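Local coordinates for protein dinoflagellate luciferase (Lingulodinium polyedrum, PDB 1VPR) that catalyses, as the third luciferase domain of a dinoflagellate enzyme, the oxidation of an open tetrapyrrole luciferin by oxygen with emission of blue light, at residues 74-86 / 300-312. Numbering follows the deposited sequence.
Sequences GGYGGPLCEDPYG and FVFYVKVSNDPES
With chi1 of V306 at -62°, CG1 stands beside the backbone N and meets C81 O and P84 CB, while CG2 lies 3.8 Å from Y76 O. V304, chi1 61°, sets CG1 between its backbone N and carbonyl carbon, touching P84 CB at 3.8 Å, and CG2 meets C81 SG, so two valines of strand 297-307 pack against the loop before helix 87-100. L80 N gives a hydrogen bond to V306 O at 2.9 Å, the donor 47° out of the carbonyl plane. The L80 amide belongs to the type I turn G78-C81, which puts G78 CA 3.1 Å from that oxygen; a CB on G78 would clash. The L80 and N308 side chains cross at about a right angle, CD1 touching OD1 at 3.5 Å; that oxygen accepts from K305 NZ, which also gives to H162 O. S307, in the classic beta bulge with V306 facing R164, opens an ST turn, its OG accepting from D309 N at 3.0 Å. Losing the hydroxyl to an alanine here is likely to leave D309 N without this acceptor. Loop and calycin barrel thus meet through apolar side chains packed on each other and on backbone carbonyls, plus one hydrogen bond.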
ATOM      1  N   GLY A  74      -6.330   1.448 -22.701  1.00 25.26           N
ATOM      2  CA  GLY A  74      -6.481   0.105 -22.170  1.00 25.49           C
ATOM      3  C   GLY A  74      -5.254  -0.810 -22.066  1.00 26.26           C
ATOM      4  O   GLY A  74      -5.392  -1.988 -21.713  1.00 25.92           O
ATOM      5  N   GLY A  75      -4.065  -0.295 -22.371  1.00 23.72           N
ATOM      6  CA  GLY A  75      -2.874  -1.115 -22.269  1.00 25.10           C
ATOM      7  C   GLY A  75      -2.178  -0.819 -20.959  1.00 22.87           C
ATOM      8  O   GLY A  75      -2.654   0.006 -20.187  1.00 24.52           O
ATOM      9  N   TYR A  76      -1.054  -1.472 -20.697  1.00 20.56           N
ATOM     10  CA  TYR A  76      -0.339  -1.229 -19.453  1.00 20.32           C
ATOM     11  C   TYR A  76       0.975  -0.514 -19.673  1.00 19.35           C
ATOM     12  O   TYR A  76       1.540   0.064 -18.721  1.00 16.86           O
ATOM     13  CB  TYR A  76      -0.094  -2.548 -18.713  1.00 22.18           C
ATOM     14  CG  TYR A  76      -1.282  -2.962 -17.885  1.00 24.76           C
ATOM     15  CD1 TYR A  76      -1.619  -2.261 -16.722  1.00 23.77           C
ATOM     16  CD2 TYR A  76      -2.089  -4.020 -18.278  1.00 23.50           C
ATOM     17  CE1 TYR A  76      -2.729  -2.609 -15.974  1.00 26.94           C
ATOM     18  CE2 TYR A  76      -3.203  -4.377 -17.541  1.00 23.27           C
ATOM     19  CZ  TYR A  76      -3.521  -3.671 -16.389  1.00 26.97           C
ATOM     20  OH  TYR A  76      -4.624  -4.031 -15.633  1.00 27.73           O
ATOM     21  N   GLY A  77       1.453  -0.567 -20.918  1.00 15.84           N
ATOM     22  CA  GLY A  77       2.699   0.085 -21.293  1.00 14.13           C
ATOM     23  C   GLY A  77       2.580   1.606 -21.325  1.00 15.12           C
ATOM     24  O   GLY A  77       1.485   2.168 -21.253  1.00 15.55           O
ATOM     25  N   GLY A  78       3.724   2.278 -21.417  1.00 14.39           N
ATOM     26  CA  GLY A  78       3.747   3.729 -21.459  1.00 12.76           C
ATOM     27  C   GLY A  78       4.947   4.157 -22.272  1.00 12.26           C
ATOM     28  O   GLY A  78       5.749   3.311 -22.659  1.00 12.69           O
ATOM     29  N   PRO A  79       5.132   5.461 -22.517  1.00 13.90           N
ATOM     30  CA  PRO A  79       6.266   5.948 -23.309  1.00 14.37           C
ATOM     31  C   PRO A  79       7.656   5.547 -22.856  1.00 15.68           C
ATOM     32  O   PRO A  79       8.559   5.426 -23.688  1.00 17.25           O
ATOM     33  CB  PRO A  79       6.061   7.461 -23.323  1.00 14.64           C
ATOM     34  CG  PRO A  79       5.267   7.721 -22.116  1.00 18.86           C
ATOM     35  CD  PRO A  79       4.297   6.575 -22.044  1.00 15.14           C
ATOM     36  N   LEU A  80       7.847   5.336 -21.557  1.00 13.92           N
ATOM     37  CA  LEU A  80       9.170   4.945 -21.072  1.00 15.01           C
ATOM     38  C   LEU A  80       9.393   3.444 -21.150  1.00 16.58           C
ATOM     39  O   LEU A  80      10.524   2.984 -21.028  1.00 15.97           O
ATOM     40  CB  LEU A  80       9.362   5.402 -19.631  1.00 12.37           C
ATOM     41  CG  LEU A  80       9.253   6.903 -19.360  1.00 14.24           C
ATOM     42  CD1 LEU A  80       9.285   7.110 -17.818  1.00 15.40           C
ATOM     43  CD2 LEU A  80      10.379   7.664 -20.067  1.00 12.07           C
ATOM     44  N   CYS A  81       8.325   2.675 -21.335  1.00 15.24           N
ATOM     45  CA  CYS A  81       8.443   1.220 -21.417  1.00 15.58           C
ATOM     46  C   CYS A  81       7.122   0.722 -21.985  1.00 16.16           C
ATOM     47  O   CYS A  81       6.134   0.541 -21.261  1.00 16.11           O
ATOM     48  CB  CYS A  81       8.669   0.606 -20.035  1.00 15.64           C
ATOM     49  SG  CYS A  81       8.774  -1.219 -20.079  1.00 15.96           S
ATOM     50  N   GLU A  82       7.116   0.504 -23.292  1.00 18.10           N
ATOM     51  CA  GLU A  82       5.907   0.078 -23.988  1.00 20.35           C
ATOM     52  C   GLU A  82       5.565  -1.385 -23.789  1.00 20.50           C
ATOM     53  O   GLU A  82       4.418  -1.784 -24.011  1.00 19.19           O
ATOM     54  CB  GLU A  82       6.049   0.347 -25.490  1.00 21.09           C
ATOM     55  CG  GLU A  82       6.331   1.811 -25.867  1.00 24.24           C
ATOM     56  CD  GLU A  82       5.088   2.694 -25.819  1.00 28.67           C
ATOM     57  OE1 GLU A  82       5.209   3.902 -26.139  1.00 30.71           O
ATOM     58  OE2 GLU A  82       3.993   2.191 -25.462  1.00 29.99           O
ATOM     59  N   ASP A  83       6.546  -2.177 -23.373  1.00 19.72           N
ATOM     60  CA  ASP A  83       6.332  -3.610 -23.187  1.00 19.32           C
ATOM     61  C   ASP A  83       6.765  -4.074 -21.793  1.00 20.01           C
ATOM     62  O   ASP A  83       7.704  -4.869 -21.660  1.00 19.77           O
ATOM     63  CB  ASP A  83       7.135  -4.357 -24.252  1.00 20.53           C
ATOM     64  CG  ASP A  83       6.736  -5.811 -24.373  1.00 22.46           C
ATOM     65  OD1 ASP A  83       7.508  -6.556 -25.002  1.00 28.68           O
ATOM     66  OD2 ASP A  83       5.670  -6.206 -23.849  1.00 23.29           O
ATOM     67  N   PRO A  84       6.090  -3.594 -20.737  1.00 18.30           N
ATOM     68  CA  PRO A  84       6.459  -3.997 -19.368  1.00 19.88           C
ATOM     69  C   PRO A  84       6.392  -5.502 -19.080  1.00 19.34           C
ATOM     70  O   PRO A  84       7.136  -6.015 -18.240  1.00 18.06           O
ATOM     71  CB  PRO A  84       5.481  -3.193 -18.486  1.00 19.75           C
ATOM     72  CG  PRO A  84       4.274  -2.981 -19.398  1.00 19.52           C
ATOM     73  CD  PRO A  84       4.943  -2.663 -20.725  1.00 20.71           C
ATOM     74  N   TYR A  85       5.514  -6.210 -19.782  1.00 18.22           N
ATOM     75  CA  TYR A  85       5.387  -7.648 -19.560  1.00 21.48           C
ATOM     76  C   TYR A  85       6.180  -8.483 -20.550  1.00 22.34           C
ATOM     77  O   TYR A  85       6.052  -9.711 -20.565  1.00 24.02           O
ATOM     78  CB  TYR A  85       3.907  -8.038 -19.616  1.00 21.44           C
ATOM     79  CG  TYR A  85       3.053  -7.283 -18.612  1.00 20.72           C
ATOM     80  CD1 TYR A  85       1.777  -6.846 -18.948  1.00 19.91           C
ATOM     81  CD2 TYR A  85       3.512  -7.049 -17.319  1.00 20.19           C
ATOM     82  CE1 TYR A  85       0.960  -6.186 -18.012  1.00 23.51           C
ATOM     83  CE2 TYR A  85       2.709  -6.392 -16.371  1.00 19.85           C
ATOM     84  CZ  TYR A  85       1.439  -5.967 -16.732  1.00 21.73           C
ATOM     85  OH  TYR A  85       0.653  -5.327 -15.814  1.00 23.14           O
ATOM     86  N   GLY A  86       7.010  -7.824 -21.356  1.00 23.56           N
ATOM     87  CA  GLY A  86       7.828  -8.511 -22.348  1.00 23.11           C
ATOM     88  C   GLY A  86       8.997  -9.305 -21.786  1.00 25.75           C
ATOM     89  O   GLY A  86       9.388  -9.129 -20.629  1.00 25.61           O
ATOM     90  N   PHE A 300       9.570  -9.094  -1.591  1.00 18.93           N
ATOM     91  CA  PHE A 300       9.888  -8.086  -2.606  1.00 18.79           C
ATOM     92  C   PHE A 300       8.817  -7.884  -3.682  1.00 17.89           C
ATOM     93  O   PHE A 300       8.165  -8.835  -4.118  1.00 18.42           O
ATOM     94  CB  PHE A 300      11.199  -8.429  -3.346  1.00 18.82           C
ATOM     95  CG  PHE A 300      12.415  -8.465  -2.466  1.00 20.49           C
ATOM     96  CD1 PHE A 300      12.875  -9.676  -1.933  1.00 20.16           C
ATOM     97  CD2 PHE A 300      13.088  -7.292  -2.153  1.00 18.60           C
ATOM     98  CE1 PHE A 300      13.981  -9.706  -1.103  1.00 20.58           C
ATOM     99  CE2 PHE A 300      14.203  -7.314  -1.317  1.00 20.89           C
ATOM    100  CZ  PHE A 300      14.647  -8.518  -0.793  1.00 21.87           C
ATOM    101  N   VAL A 301       8.633  -6.625  -4.086  1.00 16.78           N
ATOM    102  CA  VAL A 301       7.711  -6.287  -5.165  1.00 14.15           C
ATOM    103  C   VAL A 301       8.569  -5.438  -6.096  1.00 13.57           C
ATOM    104  O   VAL A 301       9.289  -4.542  -5.633  1.00 14.87           O
ATOM    105  CB  VAL A 301       6.475  -5.443  -4.674  1.00 12.14           C
ATOM    106  CG1 VAL A 301       5.592  -5.074  -5.878  1.00 12.91           C
ATOM    107  CG2 VAL A 301       5.658  -6.251  -3.675  1.00 13.73           C
ATOM    108  N   PHE A 302       8.544  -5.742  -7.394  1.00 14.49           N
ATOM    109  CA  PHE A 302       9.303  -4.954  -8.374  1.00 12.90           C
ATOM    110  C   PHE A 302       8.348  -4.316  -9.362  1.00 14.15           C
ATOM    111  O   PHE A 302       7.379  -4.965  -9.806  1.00 14.27           O
ATOM    112  CB  PHE A 302      10.295  -5.819  -9.169  1.00 12.41           C
ATOM    113  CG  PHE A 302      11.498  -6.258  -8.375  1.00 13.04           C
ATOM    114  CD1 PHE A 302      11.423  -7.359  -7.531  1.00 13.42           C
ATOM    115  CD2 PHE A 302      12.695  -5.560  -8.466  1.00 12.84           C
ATOM    116  CE1 PHE A 302      12.525  -7.762  -6.790  1.00 15.21           C
ATOM    117  CE2 PHE A 302      13.801  -5.957  -7.734  1.00 15.12           C
ATOM    118  CZ  PHE A 302      13.714  -7.060  -6.894  1.00 12.75           C
ATOM    119  N   TYR A 303       8.632  -3.059  -9.715  1.00 13.20           N
ATOM    120  CA  TYR A 303       7.826  -2.296 -10.678  1.00 12.74           C
ATOM    121  C   TYR A 303       8.765  -1.681 -11.694  1.00 13.57           C
ATOM    122  O   TYR A 303       9.924  -1.353 -11.374  1.00 13.58           O
ATOM    123  CB  TYR A 303       7.103  -1.111 -10.015  1.00 13.54           C
ATOM    124  CG  TYR A 303       6.360  -1.400  -8.721  1.00 13.14           C
ATOM    125  CD1 TYR A 303       7.023  -1.404  -7.489  1.00  9.87           C
ATOM    126  CD2 TYR A 303       4.989  -1.573  -8.724  1.00  9.93           C
ATOM    127  CE1 TYR A 303       6.314  -1.566  -6.285  1.00 11.55           C
ATOM    128  CE2 TYR A 303       4.267  -1.729  -7.525  1.00 12.35           C
ATOM    129  CZ  TYR A 303       4.938  -1.719  -6.314  1.00 13.00           C
ATOM    130  OH  TYR A 303       4.210  -1.816  -5.141  1.00 14.13           O
ATOM    131  N   VAL A 304       8.277  -1.500 -12.912  1.00 11.00           N
ATOM    132  CA  VAL A 304       9.081  -0.846 -13.936  1.00 11.55           C
ATOM    133  C   VAL A 304       8.348   0.463 -14.278  1.00 13.70           C
ATOM    134  O   VAL A 304       7.115   0.501 -14.348  1.00 14.34           O
ATOM    135  CB  VAL A 304       9.271  -1.737 -15.198  1.00 13.27           C
ATOM    136  CG1 VAL A 304       7.907  -2.066 -15.853  1.00 12.21           C
ATOM    137  CG2 VAL A 304      10.172  -1.015 -16.193  1.00 10.57           C
ATOM    138  N   LYS A 305       9.092   1.551 -14.453  1.00 14.54           N
ATOM    139  CA  LYS A 305       8.466   2.836 -14.743  1.00 13.14           C
ATOM    140  C   LYS A 305       8.033   2.936 -16.214  1.00 14.53           C
ATOM    141  O   LYS A 305       8.866   2.883 -17.128  1.00 13.62           O
ATOM    142  CB  LYS A 305       9.422   3.975 -14.395  1.00 14.66           C
ATOM    143  CG  LYS A 305       8.674   5.249 -14.061  1.00 14.28           C
ATOM    144  CD  LYS A 305       9.583   6.431 -13.870  1.00 13.92           C
ATOM    145  CE  LYS A 305       8.768   7.591 -13.353  1.00 13.94           C
ATOM    146  NZ  LYS A 305       9.640   8.781 -13.074  1.00 12.86           N
ATOM    147  N   VAL A 306       6.729   3.064 -16.449  1.00 12.59           N
ATOM    148  CA  VAL A 306       6.238   3.134 -17.825  1.00 12.79           C
ATOM    149  C   VAL A 306       5.956   4.575 -18.267  1.00 14.74           C
ATOM    150  O   VAL A 306       5.845   4.857 -19.469  1.00 15.14           O
ATOM    151  CB  VAL A 306       4.985   2.219 -18.019  1.00 12.34           C
ATOM    152  CG1 VAL A 306       5.367   0.734 -17.742  1.00 12.70           C
ATOM    153  CG2 VAL A 306       3.844   2.645 -17.084  1.00 13.95           C
ATOM    154  N   SER A 307       5.886   5.503 -17.317  1.00 14.12           N
ATOM    155  CA  SER A 307       5.627   6.903 -17.670  1.00 14.64           C
ATOM    156  C   SER A 307       5.978   7.878 -16.566  1.00 14.18           C
ATOM    157  O   SER A 307       5.821   7.553 -15.407  1.00 14.25           O
ATOM    158  CB  SER A 307       4.142   7.099 -17.975  1.00 14.48           C
ATOM    159  OG  SER A 307       3.923   8.434 -18.401  1.00 14.04           O
ATOM    160  N   ASN A 308       6.431   9.082 -16.926  1.00 12.00           N
ATOM    161  CA  ASN A 308       6.716  10.110 -15.932  1.00 12.76           C
ATOM    162  C   ASN A 308       5.403  10.787 -15.490  1.00 14.56           C
ATOM    163  O   ASN A 308       5.386  11.564 -14.545  1.00 16.44           O
ATOM    164  CB  ASN A 308       7.629  11.192 -16.509  1.00 13.71           C
ATOM    165  CG  ASN A 308       9.072  10.762 -16.582  1.00 15.08           C
ATOM    166  OD1 ASN A 308       9.517   9.913 -15.803  1.00 13.31           O
ATOM    167  ND2 ASN A 308       9.826  11.359 -17.509  1.00 15.84           N
ATOM    168  N   ASP A 309       4.303  10.476 -16.170  1.00 12.55           N
ATOM    169  CA  ASP A 309       3.007  11.064 -15.874  1.00 14.06           C
ATOM    170  C   ASP A 309       2.087  10.076 -15.156  1.00 15.97           C
ATOM    171  O   ASP A 309       1.758   9.003 -15.699  1.00 14.71           O
ATOM    172  CB  ASP A 309       2.357  11.509 -17.193  1.00 15.70           C
ATOM    173  CG  ASP A 309       1.073  12.270 -16.992  1.00 17.79           C
ATOM    174  OD1 ASP A 309       0.487  12.673 -18.017  1.00 22.15           O
ATOM    175  OD2 ASP A 309       0.651  12.480 -15.831  1.00 17.66           O
ATOM    176  N   PRO A 310       1.666  10.406 -13.917  1.00 14.64           N
ATOM    177  CA  PRO A 310       0.781   9.479 -13.205  1.00 15.16           C
ATOM    178  C   PRO A 310      -0.626   9.490 -13.813  1.00 16.01           C
ATOM    179  O   PRO A 310      -1.407   8.550 -13.608  1.00 14.05           O
ATOM    180  CB  PRO A 310       0.790  10.031 -11.784  1.00 14.49           C
ATOM    181  CG  PRO A 310       0.899  11.527 -12.021  1.00 14.53           C
ATOM    182  CD  PRO A 310       2.005  11.560 -13.068  1.00 14.97           C
ATOM    183  N   GLU A 311      -0.933  10.547 -14.566  1.00 14.79           N
ATOM    184  CA  GLU A 311      -2.264  10.709 -15.178  1.00 16.93           C
ATOM    185  C   GLU A 311      -3.326  10.537 -14.093  1.00 17.29           C
ATOM    186  O   GLU A 311      -4.296   9.785 -14.242  1.00 14.28           O
ATOM    187  CB  GLU A 311      -2.461   9.688 -16.309  1.00 18.22           C
ATOM    188  CG  GLU A 311      -1.607  10.013 -17.541  1.00 19.27           C
ATOM    189  CD  GLU A 311      -2.011   9.221 -18.779  1.00 24.40           C
ATOM    190  OE1 GLU A 311      -1.455   8.134 -19.017  1.00 24.67           O
ATOM    191  OE2 GLU A 311      -2.905   9.687 -19.516  1.00 27.83           O
ATOM    192  N   SER A 312      -3.116  11.240 -12.989  1.00 17.23           N
ATOM    193  CA  SER A 312      -4.004  11.179 -11.841  1.00 16.26           C
ATOM    194  C   SER A 312      -3.692  12.423 -11.028  1.00 17.24           C
ATOM    195  O   SER A 312      -2.535  12.855 -10.971  1.00 16.57           O
ATOM    196  CB  SER A 312      -3.700   9.915 -11.043  1.00 18.48           C
ATOM    197  OG  SER A 312      -4.713   9.686 -10.072  1.00 23.11           O
TER